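Local coordinates for protein ribonucleoside-diphosphate reductase, alpha chain (Actinobacillus ureae ATCC 25976, PDB 6DQX) that probably reduces ribonucleoside diphosphates to deoxyribonucleotides, as the catalytic alpha subunit of a class Id ribonucleotide reductase, at residues A[38-43]-A[420-425]; A[91-94]-A[98-101]; A[315-320]-A[406-411]; A[321-326]-A[334-339]. One frame throughout, in Å; residues are numbered along the deposited sequence.

Contact 1 of 4, residues A[38-43]-A[420-425]; sequences RLFLQR and SSFILG
Phe-40 and Ile-423 mark the closest backbone approach of helix 35-44 to the end of helix 418-423, with their CA atoms 7.4 Å apart. The contact is apolar. The edge of the Phe-422 ring points at one face of the Phe-40 ring. This is a T-shaped pair, with centroids 5.5 Å apart and planes at 73°. Phe-422 CD2 and CE2 do the touching; CD2 sits above the Phe-40 ring, offset toward its rim, 4.0 Å from Phe-40 CD1. Both rings swing out with CG opposite the backbone N (chi1 -170° for Phe-40 and 179° for Phe-422), which carries them into the gap between the helices. Ile-423 comes up obliquely from the same side of the Phe-40 ring, with CG1 3.6 Å from Phe-40 CD2. Ile-423 CD1 touches both Phe-40 and Leu-41, the latter at CD2, 3.7 Å away, where the side chains cross at about a right angle. At Leu-424 the chain leaves the helix through an inverse gamma turn. Ile-423 O accepts a hydrogen bond from Ser-37 OG, and the Ile-423 side chain also packs on Trp-32 and Tyr-45. Behind this helix end, Leu-424 rests on strands 85-87 and 347-351.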
loop_
_atom_site.group_PDB
_atom_site.type_symbol
_atom_site.label_atom_id
_atom_site.label_comp_id
_atom_site.label_asym_id
_atom_site.label_seq_id
_atom_site.Cartn_x
_atom_site.Cartn_y
_atom_site.Cartn_z
ATOM N N ARG A 38 -8.583 -21.561 -30.634
ATOM C CA ARG A 38 -8.995 -20.264 -31.161
ATOM C C ARG A 38 -9.918 -19.539 -30.206
ATOM O O ARG A 38 -9.719 -18.354 -29.951
ATOM C CB ARG A 38 -9.679 -20.398 -32.529
ATOM C CG ARG A 38 -8.704 -20.413 -33.691
ATOM C CD ARG A 38 -9.414 -20.093 -34.998
ATOM N NE ARG A 38 -10.370 -21.134 -35.323
ATOM C CZ ARG A 38 -10.063 -22.339 -35.809
ATOM N NH1 ARG A 38 -8.795 -22.697 -36.045
ATOM N NH2 ARG A 38 -11.046 -23.204 -36.057
ATOM N N LEU A 39 -10.928 -20.252 -29.685
ATOM C CA LEU A 39 -11.876 -19.662 -28.715
ATOM C C LEU A 39 -11.179 -19.201 -27.458
ATOM O O LEU A 39 -11.421 -18.088 -26.971
ATOM C CB LEU A 39 -12.996 -20.647 -28.318
ATOM C CG LEU A 39 -14.335 -20.413 -28.992
ATOM C CD1 LEU A 39 -14.174 -20.432 -30.502
ATOM C CD2 LEU A 39 -15.337 -21.451 -28.531
ATOM N N PHE A 40 -10.323 -20.060 -26.927
ATOM C CA PHE A 40 -9.557 -19.724 -25.724
ATOM C C PHE A 40 -8.750 -18.443 -25.936
ATOM O O PHE A 40 -8.790 -17.530 -25.120
ATOM C CB PHE A 40 -8.640 -20.883 -25.338
ATOM C CG PHE A 40 -7.997 -20.723 -23.973
ATOM C CD1 PHE A 40 -8.695 -21.056 -22.817
ATOM C CD2 PHE A 40 -6.711 -20.217 -23.846
ATOM C CE1 PHE A 40 -8.115 -20.908 -21.556
ATOM C CE2 PHE A 40 -6.120 -20.066 -22.587
ATOM C CZ PHE A 40 -6.822 -20.416 -21.441
ATOM N N LEU A 41 -8.051 -18.367 -27.063
ATOM C CA LEU A 41 -7.230 -17.198 -27.375
ATOM C C LEU A 41 -8.064 -15.919 -27.579
ATOM O O LEU A 41 -7.698 -14.841 -27.098
ATOM C CB LEU A 41 -6.398 -17.471 -28.615
ATOM C CG LEU A 41 -5.249 -18.471 -28.443
ATOM C CD1 LEU A 41 -4.654 -18.798 -29.797
ATOM C CD2 LEU A 41 -4.180 -17.930 -27.502
ATOM N N GLN A 42 -9.170 -16.046 -28.301
ATOM C CA GLN A 42 -10.088 -14.910 -28.510
ATOM C C GLN A 42 -10.615 -14.358 -27.199
ATOM O O GLN A 42 -10.652 -13.146 -27.001
ATOM C CB GLN A 42 -11.277 -15.312 -29.383
ATOM C CG GLN A 42 -10.964 -15.440 -30.866
ATOM C CD GLN A 42 -12.141 -15.989 -31.662
ATOM O OE1 GLN A 42 -13.303 -15.636 -31.406
ATOM N NE2 GLN A 42 -11.851 -16.859 -32.633
ATOM N N ARG A 43 -11.017 -15.259 -26.308
ATOM C CA ARG A 43 -11.627 -14.871 -25.052
ATOM C C ARG A 43 -10.643 -14.335 -24.032
ATOM O O ARG A 43 -11.024 -13.522 -23.200
ATOM C CB ARG A 43 -12.399 -16.043 -24.459
ATOM C CG ARG A 43 -13.614 -16.366 -25.287
ATOM C CD ARG A 43 -14.276 -17.637 -24.841
ATOM N NE ARG A 43 -15.607 -17.731 -25.424
ATOM C CZ ARG A 43 -16.517 -18.645 -25.095
ATOM N NH1 ARG A 43 -16.254 -19.577 -24.178
ATOM N NH2 ARG A 43 -17.706 -18.624 -25.689
ATOM N N SER A 420 -1.008 -22.874 -21.427
ATOM C CA SER A 420 -0.195 -22.965 -22.625
ATOM C C SER A 420 -0.248 -24.369 -23.240
ATOM O O SER A 420 -0.313 -24.499 -24.454
ATOM C CB SER A 420 1.250 -22.570 -22.332
ATOM O OG SER A 420 1.308 -21.252 -21.830
ATOM N N SER A 421 -0.276 -25.396 -22.395
ATOM C CA SER A 421 -0.402 -26.784 -22.850
ATOM C C SER A 421 -1.763 -27.035 -23.496
ATOM O O SER A 421 -1.866 -27.735 -24.513
ATOM C CB SER A 421 -0.193 -27.763 -21.685
ATOM O OG SER A 421 1.187 -27.908 -21.424
ATOM N N PHE A 422 -2.809 -26.465 -22.906
ATOM C CA PHE A 422 -4.143 -26.552 -23.501
ATOM C C PHE A 422 -4.137 -25.980 -24.928
ATOM O O PHE A 422 -4.536 -26.662 -25.862
ATOM C CB PHE A 422 -5.182 -25.830 -22.646
ATOM C CG PHE A 422 -6.571 -25.878 -23.235
ATOM C CD1 PHE A 422 -7.221 -27.097 -23.392
ATOM C CD2 PHE A 422 -7.207 -24.713 -23.660
ATOM C CE1 PHE A 422 -8.500 -27.161 -23.945
ATOM C CE2 PHE A 422 -8.480 -24.767 -24.208
ATOM C CZ PHE A 422 -9.126 -25.993 -24.353
ATOM N N ILE A 423 -3.633 -24.757 -25.066
ATOM C CA ILE A 423 -3.575 -24.054 -26.355
ATOM C C ILE A 423 -2.839 -24.903 -27.400
ATOM O O ILE A 423 -3.297 -25.048 -28.537
ATOM C CB ILE A 423 -2.931 -22.659 -26.203
ATOM C CG1 ILE A 423 -3.863 -21.695 -25.435
ATOM C CG2 ILE A 423 -2.550 -22.043 -27.554
ATOM C CD1 ILE A 423 -3.181 -20.449 -24.918
ATOM N N LEU A 424 -1.721 -25.497 -26.989
ATOM C CA LEU A 424 -0.854 -26.246 -27.906
ATOM C C LEU A 424 -1.190 -27.733 -27.974
ATOM O O LEU A 424 -0.391 -28.603 -27.611
ATOM C CB LEU A 424 0.621 -25.984 -27.546
ATOM C CG LEU A 424 1.621 -26.265 -28.661
ATOM C CD1 LEU A 424 1.422 -25.294 -29.812
ATOM C CD2 LEU A 424 3.045 -26.160 -28.128
ATOM N N GLY A 425 -2.388 -28.026 -28.483
ATOM C CA GLY A 425 -2.789 -29.407 -28.739
ATOM C C GLY A 425 -3.168 -30.224 -27.527
ATOM O O GLY A 425 -3.128 -31.445 -27.598
#

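Contact 2 of 4, residues A[91-94]-A[98-101]; sequences IWSN and DRGL
The C-terminal end of helix 89-94 is gripped by the loop that leads on to strand 105-109, chiefly through Arg-99 and the carbonyl of Ser-93. Arg-99 uses its side-on edge: NE donates to Ser-93 O at 3.0 Å and NH2 donates to the same Ser-93 O at 3.1 Å. The oxygen lies nearly in the guanidinium plane. Both nitrogens come from the same face of the carbonyl plane, NE well above it and NH2 less tilted. Beyond its first bend (chi1 67°), the Arg-99 chain is extended from CG to NE, and this carries the guanidinium back along the helix end. Two donors thus hold a carbonyl in the last turn of the helix, and the loop folds back against the helix end. Asn-94 sits inside the turn, its amide plane perpendicular to the guanidinium. Asn-94 ND2 packs 3.4 Å from Arg-99 CG, and Asn-94 CB lies 3.4 Å from Arg-99 O. A water 2.9 Å from Asn-94 OD1 can donate to it, and accepts a weak bond from Leu-101 N. Gly-100 CA passes 3.8 Å from Asn-94 OD1. Ser-93 OG bonds back to Ser-89 O. The Leu-101 side chain turns to helices 114-130 and 308-327.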
loop_
_atom_site.group_PDB
_atom_site.type_symbol
_atom_site.label_atom_id
_atom_site.label_comp_id
_atom_site.label_asym_id
_atom_site.label_seq_id
_atom_site.Cartn_x
_atom_site.Cartn_y
_atom_site.Cartn_z
ATOM N N ILE A 91 3.250 -12.473 -23.717
ATOM C CA ILE A 91 3.703 -12.284 -25.093
ATOM C C ILE A 91 2.504 -12.282 -26.059
ATOM O O ILE A 91 2.378 -11.378 -26.904
ATOM C CB ILE A 91 4.767 -13.363 -25.460
ATOM C CG1 ILE A 91 6.063 -13.043 -24.696
ATOM C CG2 ILE A 91 4.990 -13.423 -26.970
ATOM C CD1 ILE A 91 7.093 -14.164 -24.611
ATOM N N TRP A 92 1.626 -13.264 -25.921
ATOM C CA TRP A 92 0.381 -13.323 -26.725
ATOM C C TRP A 92 -0.391 -12.026 -26.550
ATOM O O TRP A 92 -0.898 -11.452 -27.526
ATOM C CB TRP A 92 -0.533 -14.469 -26.296
ATOM C CG TRP A 92 -0.314 -15.759 -26.990
ATOM C CD1 TRP A 92 0.296 -16.877 -26.470
ATOM C CD2 TRP A 92 -0.706 -16.098 -28.323
ATOM N NE1 TRP A 92 0.318 -17.883 -27.412
ATOM C CE2 TRP A 92 -0.291 -17.434 -28.554
ATOM C CE3 TRP A 92 -1.360 -15.407 -29.348
ATOM C CZ2 TRP A 92 -0.511 -18.087 -29.765
ATOM C CZ3 TRP A 92 -1.594 -16.064 -30.550
ATOM C CH2 TRP A 92 -1.164 -17.388 -30.752
ATOM N N SER A 93 -0.475 -11.568 -25.305
ATOM C CA SER A 93 -1.307 -10.378 -24.998
ATOM C C SER A 93 -0.715 -9.057 -25.476
ATOM O O SER A 93 -1.456 -8.201 -26.013
ATOM C CB SER A 93 -1.630 -10.306 -23.509
ATOM O OG SER A 93 -2.432 -11.407 -23.128
ATOM N N ASN A 94 0.597 -8.880 -25.277
ATOM C CA ASN A 94 1.228 -7.569 -25.306
ATOM C C ASN A 94 2.399 -7.387 -26.247
ATOM O O ASN A 94 2.767 -6.251 -26.511
ATOM C CB ASN A 94 1.697 -7.193 -23.874
ATOM C CG ASN A 94 0.595 -7.356 -22.820
ATOM O OD1 ASN A 94 0.861 -7.799 -21.701
ATOM N ND2 ASN A 94 -0.659 -7.009 -23.184
ATOM N N ASP A 98 1.157 -1.583 -27.710
ATOM C CA ASP A 98 1.355 -0.544 -26.683
ATOM C C ASP A 98 1.062 -1.018 -25.263
ATOM O O ASP A 98 1.794 -0.684 -24.331
ATOM C CB ASP A 98 0.487 0.681 -26.999
ATOM C CG ASP A 98 0.935 1.398 -28.250
ATOM O OD1 ASP A 98 2.104 1.229 -28.661
ATOM O OD2 ASP A 98 0.120 2.152 -28.827
ATOM N N ARG A 99 0.002 -1.801 -25.102
ATOM C CA ARG A 99 -0.456 -2.198 -23.776
ATOM C C ARG A 99 0.523 -3.128 -23.054
ATOM O O ARG A 99 1.302 -3.851 -23.697
ATOM C CB ARG A 99 -1.845 -2.844 -23.840
ATOM C CG ARG A 99 -1.945 -4.185 -24.561
ATOM C CD ARG A 99 -3.317 -4.800 -24.350
ATOM N NE ARG A 99 -3.420 -6.159 -24.885
ATOM C CZ ARG A 99 -4.524 -6.914 -24.843
ATOM N NH1 ARG A 99 -5.649 -6.449 -24.291
ATOM N NH2 ARG A 99 -4.516 -8.141 -25.357
ATOM N N GLY A 100 0.484 -3.077 -21.722
ATOM C CA GLY A 100 1.118 -4.090 -20.871
ATOM C C GLY A 100 2.614 -4.262 -21.023
ATOM O O GLY A 100 3.338 -3.373 -21.517
ATOM N N LEU A 101 3.073 -5.414 -20.549
ATOM C CA LEU A 101 4.476 -5.797 -20.613
ATOM C C LEU A 101 4.530 -7.288 -20.960
ATOM O O LEU A 101 3.616 -8.038 -20.622
ATOM C CB LEU A 101 5.192 -5.546 -19.286
ATOM C CG LEU A 101 5.349 -4.079 -18.849
ATOM C CD1 LEU A 101 5.829 -3.992 -17.418
ATOM C CD2 LEU A 101 6.299 -3.338 -19.786
HETATM O O HOH W 1 -3.141 -9.526 -28.176
HETATM O O HOH W 2 1.304 -7.643 -18.837
#

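Contact 3 of 4, residues A[315-320]-A[406-411]; sequences FLDVVM and RRNTTL. With EDO (1,2-ethanediol), chain F.
In Asp-317 CG points away from the backbone N (chi1 -164°); Arg-407 starts out likewise, and a bend at its chi2 (79°) then lays the guanidinium beside the carboxylate. Arg-407 NE donates to Asp-317 OD2 at 3.0 Å in an almost straight hydrogen bond that is part of a salt bridge. It meets the syn side of that oxygen, which lies in the guanidinium plane, although the two groups are turned 70° from each other. The other carboxylate oxygen takes the amide of Asn-408: ND2 donates to Asp-317 OD1 at 3.0 Å, from above the carboxylate plane. A 1,2-ethanediol, probably from the crystallisation liquor, extends the cluster: its O2 donates to Asp-317 OD2 at 2.6 Å and accepts from Arg-407 NH2 at 3.0 Å. Nearby, Arg-344 NE forms a salt bridge with Asp-317 OD1, Asn-408 ND2 also bonds Arg-344 O, Arg-407 NH1 bonds Gly-396 O, and Asn-408 OD1 bonds Ser-388 OG. The contact ties helix 308-327 to the loop before helix 418-423. OD1 has Asn-408 and Arg-344; OD2 has Arg-407 and, in this crystal, the diol. With two arginines and an amide around it, this buried carboxylate is probably stabilised in its charged form.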
loop_
_atom_site.group_PDB
_atom_site.type_symbol
_atom_site.label_atom_id
_atom_site.label_comp_id
_atom_site.label_asym_id
_atom_site.label_seq_id
_atom_site.Cartn_x
_atom_site.Cartn_y
_atom_site.Cartn_z
ATOM N N PHE A 315 14.129 -15.105 -30.020
ATOM C CA PHE A 315 12.830 -14.455 -29.818
ATOM C C PHE A 315 12.715 -13.895 -28.415
ATOM O O PHE A 315 12.280 -12.749 -28.232
ATOM C CB PHE A 315 11.674 -15.422 -30.098
ATOM C CG PHE A 315 10.328 -14.843 -29.819
ATOM C CD1 PHE A 315 9.832 -13.862 -30.644
ATOM C CD2 PHE A 315 9.553 -15.289 -28.736
ATOM C CE1 PHE A 315 8.585 -13.310 -30.409
ATOM C CE2 PHE A 315 8.308 -14.752 -28.500
ATOM C CZ PHE A 315 7.813 -13.776 -29.353
ATOM N N LEU A 316 13.092 -14.694 -27.421
ATOM C CA LEU A 316 13.040 -14.248 -26.031
ATOM C C LEU A 316 13.977 -13.070 -25.762
ATOM O O LEU A 316 13.642 -12.159 -24.998
ATOM C CB LEU A 316 13.316 -15.412 -25.093
ATOM C CG LEU A 316 12.180 -16.452 -25.056
ATOM C CD1 LEU A 316 12.514 -17.535 -24.070
ATOM C CD2 LEU A 316 10.828 -15.825 -24.699
ATOM N N ASP A 317 15.117 -13.031 -26.445
ATOM C CA ASP A 317 15.981 -11.867 -26.302
ATOM C C ASP A 317 15.335 -10.593 -26.841
ATOM O O ASP A 317 15.458 -9.555 -26.220
ATOM C CB ASP A 317 17.336 -12.089 -26.939
ATOM C CG ASP A 317 18.356 -11.080 -26.480
ATOM O OD1 ASP A 317 18.560 -10.961 -25.253
ATOM O OD2 ASP A 317 18.970 -10.400 -27.336
ATOM N N VAL A 318 14.635 -10.658 -27.971
ATOM C CA VAL A 318 13.929 -9.443 -28.450
ATOM C C VAL A 318 12.739 -9.069 -27.589
ATOM O O VAL A 318 12.414 -7.892 -27.470
ATOM C CB VAL A 318 13.492 -9.514 -29.930
ATOM C CG1 VAL A 318 14.686 -9.715 -30.782
ATOM C CG2 VAL A 318 12.485 -10.588 -30.237
ATOM N N VAL A 319 12.089 -10.063 -26.974
ATOM C CA VAL A 319 11.079 -9.801 -25.973
ATOM C C VAL A 319 11.645 -8.995 -24.800
ATOM O O VAL A 319 11.054 -7.989 -24.384
ATOM C CB VAL A 319 10.399 -11.113 -25.506
ATOM C CG1 VAL A 319 9.514 -10.869 -24.290
ATOM C CG2 VAL A 319 9.590 -11.738 -26.658
ATOM N N MET A 320 12.817 -9.380 -24.291
ATOM C CA MET A 320 13.466 -8.598 -23.247
ATOM C C MET A 320 13.834 -7.185 -23.725
ATOM O O MET A 320 13.685 -6.223 -22.969
ATOM C CB MET A 320 14.727 -9.317 -22.725
ATOM C CG MET A 320 15.266 -8.798 -21.391
ATOM S SD MET A 320 14.136 -8.797 -19.971
ATOM C CE MET A 320 13.068 -10.205 -20.342
ATOM N N ARG A 406 28.356 -14.342 -23.537
ATOM C CA ARG A 406 26.972 -14.538 -23.941
ATOM C C ARG A 406 26.144 -13.308 -23.614
ATOM O O ARG A 406 26.613 -12.400 -22.921
ATOM C CB ARG A 406 26.381 -15.790 -23.300
ATOM C CG ARG A 406 26.276 -15.752 -21.784
ATOM C CD ARG A 406 25.558 -17.002 -21.283
ATOM N NE ARG A 406 25.350 -16.893 -19.840
ATOM C CZ ARG A 406 26.284 -17.015 -18.892
ATOM N NH1 ARG A 406 27.554 -17.307 -19.181
ATOM N NH2 ARG A 406 25.945 -16.863 -17.608
ATOM N N ARG A 407 24.931 -13.316 -24.155
ATOM C CA ARG A 407 23.988 -12.198 -24.100
ATOM C C ARG A 407 23.102 -12.201 -22.829
ATOM O O ARG A 407 22.613 -11.133 -22.411
ATOM C CB ARG A 407 23.097 -12.313 -25.343
ATOM C CG ARG A 407 22.021 -11.261 -25.554
ATOM C CD ARG A 407 22.586 -9.994 -26.113
ATOM N NE ARG A 407 21.523 -9.113 -26.599
ATOM C CZ ARG A 407 21.625 -7.796 -26.682
ATOM N NH1 ARG A 407 22.746 -7.180 -26.326
ATOM N NH2 ARG A 407 20.595 -7.083 -27.117
ATOM N N ASN A 408 22.852 -13.393 -22.283
ATOM C CA ASN A 408 21.824 -13.649 -21.260
ATOM C C ASN A 408 22.407 -14.388 -20.077
ATOM O O ASN A 408 23.093 -15.388 -20.246
ATOM C CB ASN A 408 20.750 -14.505 -21.876
ATOM C CG ASN A 408 20.289 -13.956 -23.202
ATOM O OD1 ASN A 408 20.680 -14.462 -24.267
ATOM N ND2 ASN A 408 19.516 -12.863 -23.160
ATOM N N THR A 409 22.143 -13.901 -18.860
ATOM C CA THR A 409 22.775 -14.493 -17.678
ATOM C C THR A 409 22.288 -15.913 -17.447
ATOM O O THR A 409 23.080 -16.805 -17.068
ATOM C CB THR A 409 22.556 -13.668 -16.395
ATOM O OG1 THR A 409 21.158 -13.452 -16.209
ATOM C CG2 THR A 409 23.307 -12.356 -16.461
ATOM N N THR A 410 20.994 -16.111 -17.712
ATOM C CA THR A 410 20.343 -17.399 -17.664
ATOM C C THR A 410 19.526 -17.598 -18.936
ATOM O O THR A 410 19.067 -16.635 -19.550
ATOM C CB THR A 410 19.386 -17.512 -16.438
ATOM O OG1 THR A 410 18.302 -16.575 -16.584
ATOM C CG2 THR A 410 20.177 -17.266 -15.154
ATOM N N LEU A 411 19.346 -18.856 -19.312
ATOM C CA LEU A 411 18.621 -19.264 -20.495
ATOM C C LEU A 411 17.374 -20.123 -20.235
ATOM O O LEU A 411 16.415 -20.017 -21.016
ATOM C CB LEU A 411 19.549 -20.046 -21.433
ATOM C CG LEU A 411 20.501 -19.225 -22.324
ATOM C CD1 LEU A 411 19.710 -18.212 -23.165
ATOM C CD2 LEU A 411 21.581 -18.542 -21.528
HETATM C C1 EDO F . 17.556 -7.052 -30.509
HETATM O O1 EDO F . 16.396 -6.577 -29.810
HETATM C C2 EDO F . 18.117 -8.317 -29.880
HETATM O O2 EDO F . 18.208 -8.190 -28.466
#

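Contact 4 of 4, residues A[321-326]-A[334-339]; sequences SEFIEK and DRAHRF. With EDO (1,2-ethanediol), chain F.
Apolar packing brings Phe-323 against Ala-336. The ring tip does the touching: Phe-323 CZ lies 3.8 Å from Ala-336 CB. A chi1 of 168° turns the Phe-323 ring away from its own backbone N and lets it reach across to the second helix. Its edge, rather than a face, meets the Ala-336 backbone. Phe-323 CE2 lies 3.6 Å from Ala-336 O, close to the ring plane. Both Phe-323 and Ala-336 also rest on Val-289 of strand 288-296. A van der Waals touch joins Ile-324 to His-337, whose side chains cross at about a right angle. Here the CG2 branch of Ile-324 comes to 3.8 Å from His-337 CE1.

The polar link between the helices is slight. His-337 ND1 donates a weak, strongly bent bond to Ile-324 O at 3.3 Å, with an N-H...O angle of 121°. The carbonyl oxygen sits at the imidazole edge, near its plane. The main partner of His-337 ND1 is Ser-327 OG, one turn further along helix 308-327, so the imidazole is directed at the end of that helix.

Ser-321 takes no part across the helices. Its OG shares a hydrogen bond of 2.9 Å with 1,2-ethanediol O1 and is bonded to Arg-344 NH2.

The axes of the two short segments pass 9.3 Å apart, with their directions at 141°. Joined by a short connection, helices 308-327 and 334-343 run roughly antiparallel, as in an alpha-alpha hairpin. The pair packs on the mixed sheet of the reductase barrel.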
loop_
_atom_site.group_PDB
_atom_site.type_symbol
_atom_site.label_atom_id
_atom_site.label_comp_id
_atom_site.label_asym_id
_atom_site.label_seq_id
_atom_site.Cartn_x
_atom_site.Cartn_y
_atom_site.Cartn_z
ATOM N N SER A 321 14.295 -7.052 -24.962
ATOM C CA SER A 321 14.523 -5.709 -25.526
ATOM C C SER A 321 13.241 -4.852 -25.485
ATOM O O SER A 321 13.302 -3.672 -25.119
ATOM C CB SER A 321 15.099 -5.793 -26.939
ATOM O OG SER A 321 16.367 -6.407 -26.910
ATOM N N GLU A 322 12.086 -5.457 -25.773
ATOM C CA GLU A 322 10.808 -4.748 -25.626
ATOM C C GLU A 322 10.516 -4.327 -24.189
ATOM O O GLU A 322 10.101 -3.169 -23.945
ATOM C CB GLU A 322 9.620 -5.557 -26.159
ATOM C CG GLU A 322 8.306 -4.814 -25.975
ATOM C CD GLU A 322 7.138 -5.491 -26.611
ATOM O OE1 GLU A 322 6.988 -5.337 -27.831
ATOM O OE2 GLU A 322 6.371 -6.160 -25.884
ATOM N N PHE A 323 10.682 -5.253 -23.237
ATOM C CA PHE A 323 10.495 -4.887 -21.849
ATOM C C PHE A 323 11.395 -3.701 -21.494
ATOM O O PHE A 323 10.937 -2.748 -20.845
ATOM C CB PHE A 323 10.713 -6.043 -20.862
ATOM C CG PHE A 323 10.794 -5.584 -19.447
ATOM C CD1 PHE A 323 9.625 -5.321 -18.721
ATOM C CD2 PHE A 323 12.018 -5.310 -18.857
ATOM C CE1 PHE A 323 9.699 -4.827 -17.431
ATOM C CE2 PHE A 323 12.094 -4.813 -17.559
ATOM C CZ PHE A 323 10.935 -4.578 -16.845
ATOM N N ILE A 324 12.663 -3.766 -21.885
ATOM C CA ILE A 324 13.607 -2.687 -21.570
ATOM C C ILE A 324 13.074 -1.372 -22.150
ATOM O O ILE A 324 13.023 -0.377 -21.420
ATOM C CB ILE A 324 15.042 -3.034 -22.034
ATOM C CG1 ILE A 324 15.620 -4.154 -21.149
ATOM C CG2 ILE A 324 15.989 -1.817 -22.016
ATOM C CD1 ILE A 324 16.711 -4.957 -21.820
ATOM N N GLU A 325 12.677 -1.371 -23.423
ATOM C CA GLU A 325 12.216 -0.128 -24.094
ATOM C C GLU A 325 10.954 0.440 -23.427
ATOM O O GLU A 325 10.844 1.660 -23.212
ATOM C CB GLU A 325 11.973 -0.381 -25.589
ATOM C CG GLU A 325 11.491 0.799 -26.434
ATOM C CD GLU A 325 12.410 2.017 -26.388
ATOM O OE1 GLU A 325 11.889 3.142 -26.583
ATOM O OE2 GLU A 325 13.639 1.865 -26.157
ATOM N N LYS A 326 10.012 -0.443 -23.106
ATOM C CA LYS A 326 8.748 -0.046 -22.485
ATOM C C LYS A 326 8.899 0.443 -21.058
ATOM O O LYS A 326 8.207 1.399 -20.646
ATOM C CB LYS A 326 7.741 -1.202 -22.510
ATOM C CG LYS A 326 7.140 -1.468 -23.870
ATOM C CD LYS A 326 6.023 -2.489 -23.740
ATOM C CE LYS A 326 5.192 -2.598 -24.996
ATOM N NZ LYS A 326 3.990 -3.427 -24.687
ATOM N N ASP A 334 11.888 1.228 -12.141
ATOM C CA ASP A 334 13.323 1.503 -12.398
ATOM C C ASP A 334 14.243 0.340 -11.989
ATOM O O ASP A 334 15.262 0.117 -12.640
ATOM C CB ASP A 334 13.823 2.810 -11.756
ATOM C CG ASP A 334 13.545 2.889 -10.272
ATOM O OD1 ASP A 334 12.375 2.661 -9.865
ATOM O OD2 ASP A 334 14.482 3.218 -9.502
ATOM N N ARG A 335 13.880 -0.400 -10.940
ATOM C CA ARG A 335 14.749 -1.487 -10.460
ATOM C C ARG A 335 14.710 -2.657 -11.431
ATOM O O ARG A 335 15.729 -3.327 -11.606
ATOM C CB ARG A 335 14.371 -1.961 -9.053
ATOM C CG ARG A 335 14.556 -0.885 -7.991
ATOM C CD ARG A 335 14.739 -1.447 -6.610
ATOM N NE ARG A 335 13.505 -2.061 -6.129
ATOM C CZ ARG A 335 13.294 -2.484 -4.886
ATOM N NH1 ARG A 335 14.246 -2.428 -3.973
ATOM N NH2 ARG A 335 12.122 -3.021 -4.565
ATOM N N ALA A 336 13.539 -2.904 -12.020
ATOM C CA ALA A 336 13.362 -3.969 -13.017
ATOM C C ALA A 336 13.988 -3.566 -14.353
ATOM O O ALA A 336 14.599 -4.387 -15.046
ATOM C CB ALA A 336 11.913 -4.294 -13.201
ATOM N N HIS A 337 13.813 -2.306 -14.725
ATOM C CA HIS A 337 14.467 -1.788 -15.943
ATOM C C HIS A 337 15.972 -1.985 -15.870
ATOM O O HIS A 337 16.586 -2.479 -16.855
ATOM C CB HIS A 337 14.126 -0.313 -16.140
ATOM C CG HIS A 337 14.868 0.330 -17.264
ATOM N ND1 HIS A 337 14.463 0.214 -18.564
ATOM C CD2 HIS A 337 16.010 1.045 -17.286
ATOM C CE1 HIS A 337 15.317 0.850 -19.346
ATOM N NE2 HIS A 337 16.258 1.371 -18.595
ATOM N N ARG A 338 16.558 -1.644 -14.715
ATOM C CA ARG A 338 17.978 -1.806 -14.459
ATOM C C ARG A 338 18.379 -3.288 -14.580
ATOM O O ARG A 338 19.333 -3.638 -15.292
ATOM C CB ARG A 338 18.353 -1.274 -13.076
ATOM C CG ARG A 338 19.821 -1.447 -12.741
ATOM C CD ARG A 338 20.185 -0.722 -11.472
ATOM N NE ARG A 338 21.509 -1.097 -11.003
ATOM C CZ ARG A 338 22.670 -0.643 -11.491
ATOM N NH1 ARG A 338 22.727 0.207 -12.501
ATOM N NH2 ARG A 338 23.795 -1.068 -10.950
ATOM N N PHE A 339 17.637 -4.151 -13.905
ATOM C CA PHE A 339 17.930 -5.579 -13.979
ATOM C C PHE A 339 17.920 -6.114 -15.384
ATOM O O PHE A 339 18.877 -6.778 -15.798
ATOM C CB PHE A 339 16.950 -6.422 -13.125
ATOM C CG PHE A 339 17.263 -7.893 -13.165
ATOM C CD1 PHE A 339 16.780 -8.682 -14.191
ATOM C CD2 PHE A 339 18.063 -8.466 -12.189
ATOM C CE1 PHE A 339 17.045 -10.046 -14.239
ATOM C CE2 PHE A 339 18.368 -9.823 -12.232
ATOM C CZ PHE A 339 17.863 -10.607 -13.257
HETATM C C1 EDO F . 17.556 -7.052 -30.509
HETATM O O1 EDO F . 16.396 -6.577 -29.810
HETATM C C2 EDO F . 18.117 -8.317 -29.880
HETATM O O2 EDO F . 18.208 -8.190 -28.466
#

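From the N terminus, helix 35-44 comes first, and contact 1 pairs it with helix 418-423, closing a loop that encloses the other three contacts. Contact 2 closes a short turn soon after strand 85-87. Contact 3 follows in series and joins helix 308-327 to the loop 406-411. Contact 4 lies within the span of contact 3 and uses the same helix; both touch one 1,2-ethanediol. None of the spans cross. Contacts 1 and 2 meet where Leu-41 packs on Trp-92. Ile-91 links contact 2 to Phe-315, Leu-316 and Val-319 of contact 3. Lys-326 NZ of contact 4 probably bonds Gly-100 O of contact 2. Helix 308-327 carries contacts 3 and 4 and is touched by contact 2.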